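Local coordinates for putative uncharacterized protein PH0242 (Pyrococcus horikoshii, PDB 3VU1) that belongs to the archaeal oligosaccharyltransferase AglB family, here as its C-terminal globular domain with a bound calcium ion, at residues L295-L300 against Y337-A342. Sequence-based numbering, arbitrary orientation.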
# COMPACT_ATOMS: atom_id res chain seq x y z
N LEU A 295 9.83 -18.93 -8.43
CA LEU A 295 10.34 -18.65 -7.09
C LEU A 295 11.85 -18.90 -6.95
O LEU A 295 12.37 -19.93 -7.42
CB LEU A 295 9.59 -19.48 -6.06
CG LEU A 295 8.09 -19.39 -6.15
CD1 LEU A 295 7.42 -20.36 -5.19
CD2 LEU A 295 7.64 -17.97 -5.87
N TYR A 296 12.55 -17.97 -6.30
CA TYR A 296 13.96 -18.20 -5.98
C TYR A 296 14.28 -17.94 -4.54
O TYR A 296 13.50 -17.32 -3.81
CB TYR A 296 14.85 -17.30 -6.79
CG TYR A 296 14.70 -17.43 -8.26
CD1 TYR A 296 13.76 -16.68 -8.96
CD2 TYR A 296 15.52 -18.30 -8.99
CE1 TYR A 296 13.64 -16.78 -10.32
CE2 TYR A 296 15.42 -18.41 -10.37
CZ TYR A 296 14.47 -17.64 -11.03
OH TYR A 296 14.33 -17.74 -12.38
N VAL A 297 15.44 -18.43 -4.14
CA VAL A 297 16.09 -17.98 -2.92
C VAL A 297 17.48 -17.46 -3.33
O VAL A 297 18.23 -18.14 -4.06
CB VAL A 297 16.16 -19.11 -1.86
CG1 VAL A 297 16.90 -18.64 -0.62
CG2 VAL A 297 14.76 -19.56 -1.46
N TYR A 298 17.78 -16.23 -2.93
CA TYR A 298 19.11 -15.67 -3.13
C TYR A 298 19.82 -15.69 -1.79
O TYR A 298 19.36 -15.07 -0.82
CB TYR A 298 19.03 -14.21 -3.62
CG TYR A 298 18.47 -13.95 -5.01
CD1 TYR A 298 17.97 -14.99 -5.80
CD2 TYR A 298 18.40 -12.64 -5.52
CE1 TYR A 298 17.45 -14.75 -7.06
CE2 TYR A 298 17.88 -12.40 -6.79
CZ TYR A 298 17.40 -13.46 -7.56
OH TYR A 298 16.87 -13.25 -8.83
N ALA A 299 20.93 -16.42 -1.71
CA ALA A 299 21.80 -16.37 -0.53
C ALA A 299 22.64 -15.12 -0.59
O ALA A 299 23.21 -14.80 -1.64
CB ALA A 299 22.70 -17.60 -0.46
N LEU A 300 22.74 -14.42 0.53
CA LEU A 300 23.46 -13.16 0.56
C LEU A 300 24.41 -13.06 1.72
O LEU A 300 24.06 -13.36 2.86
CB LEU A 300 22.47 -11.98 0.65
CG LEU A 300 21.81 -11.45 -0.62
CD1 LEU A 300 20.47 -12.13 -0.79
CD2 LEU A 300 21.62 -9.95 -0.51
N TYR A 337 18.82 -15.02 3.75
CA TYR A 337 18.14 -15.52 2.53
C TYR A 337 17.03 -14.59 2.05
O TYR A 337 16.19 -14.12 2.84
CB TYR A 337 17.64 -16.97 2.69
CG TYR A 337 18.66 -17.90 3.30
CD1 TYR A 337 18.60 -18.24 4.65
CD2 TYR A 337 19.71 -18.42 2.54
CE1 TYR A 337 19.53 -19.08 5.23
CE2 TYR A 337 20.65 -19.26 3.11
CZ TYR A 337 20.55 -19.59 4.46
OH TYR A 337 21.48 -20.41 5.06
N ARG A 338 17.04 -14.32 0.76
CA ARG A 338 16.01 -13.49 0.16
C ARG A 338 15.16 -14.32 -0.79
O ARG A 338 15.64 -14.88 -1.78
CB ARG A 338 16.63 -12.28 -0.56
CG ARG A 338 15.64 -11.21 -0.97
CD ARG A 338 16.32 -10.16 -1.81
NE ARG A 338 17.02 -9.21 -0.97
CZ ARG A 338 18.03 -8.45 -1.37
NH1 ARG A 338 18.48 -8.53 -2.62
NH2 ARG A 338 18.61 -7.62 -0.50
N PHE A 339 13.87 -14.40 -0.48
CA PHE A 339 12.90 -15.03 -1.34
C PHE A 339 12.44 -14.08 -2.46
O PHE A 339 12.01 -12.95 -2.20
CB PHE A 339 11.74 -15.56 -0.50
CG PHE A 339 12.14 -16.68 0.43
CD1 PHE A 339 12.99 -16.44 1.51
CD2 PHE A 339 11.70 -17.98 0.21
CE1 PHE A 339 13.37 -17.47 2.36
CE2 PHE A 339 12.09 -19.01 1.05
CZ PHE A 339 12.92 -18.75 2.13
N ILE A 340 12.60 -14.52 -3.70
CA ILE A 340 12.22 -13.75 -4.89
C ILE A 340 11.08 -14.37 -5.69
O ILE A 340 11.08 -15.57 -5.98
CB ILE A 340 13.45 -13.52 -5.81
CG1 ILE A 340 14.12 -12.18 -5.49
CG2 ILE A 340 13.01 -13.38 -7.26
CD1 ILE A 340 14.68 -12.12 -4.11
N LEU A 341 10.10 -13.55 -6.05
CA LEU A 341 9.14 -13.95 -7.06
C LEU A 341 9.53 -13.23 -8.34
O LEU A 341 9.66 -12.01 -8.35
CB LEU A 341 7.71 -13.61 -6.63
CG LEU A 341 6.60 -14.14 -7.57
CD1 LEU A 341 5.39 -14.58 -6.77
CD2 LEU A 341 6.18 -13.16 -8.68
N ALA A 342 9.76 -13.97 -9.41
CA ALA A 342 9.98 -13.32 -10.71
C ALA A 342 8.80 -13.59 -11.64
O ALA A 342 8.32 -14.73 -11.76
CB ALA A 342 11.31 -13.70 -11.34
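Two neighbouring antiparallel strands of a beta sheet in the Peripheral 1 region pair here, Tyr296 facing Ile340 and Tyr298 facing Arg338 as hydrogen-bonded pairs. Each pair closes with two backbone bonds; Tyr296 N reaches Ile340 O at 2.8 Å, and Arg338 N reaches Tyr298 O at 2.9 Å. The strand axes run 4.6 Å apart at closest, and strands 304-314 and 464-487 flank the pair.

Ile340 serves both tyrosines on one face of the sheet. Its CG2 lies 3.8 Å from Tyr296 CD1, while CG1 sits over a face of the Tyr298 ring, displaced toward the rim, in a CH-pi contact 4.2 Å from the centroid. Tyr298 CG stands anti to its carbonyl carbon (chi1 -68°), which leans the ring along the sheet over Ile340; its hydroxyl bonds to Glu480. At the edge of the Tyr296 ring, CE1 meets Ala342 CB.

The other face carries Leu295, Val297, Ala299, Tyr337, Phe339 and Leu341, and strand 325-331 packs on it through Leu331 and Ile325. Val297 spreads its two methyls between aromatic neighbours: CG1 touches Tyr337 CB at 3.8 Å, and Val297 CG2 lies over one face of the Phe339 ring, displaced toward its rim, in a CH-pi contact, 3.7 Å from CE2.

Back beside Tyr298, the side chain of Arg338 bends at chi3 (-81°), and its NE forms a salt bridge to Glu485, while Leu300 CD2 lies over one face of the Arg338 guanidinium, displaced toward the rim, 3.8 Å from Arg338 NH2.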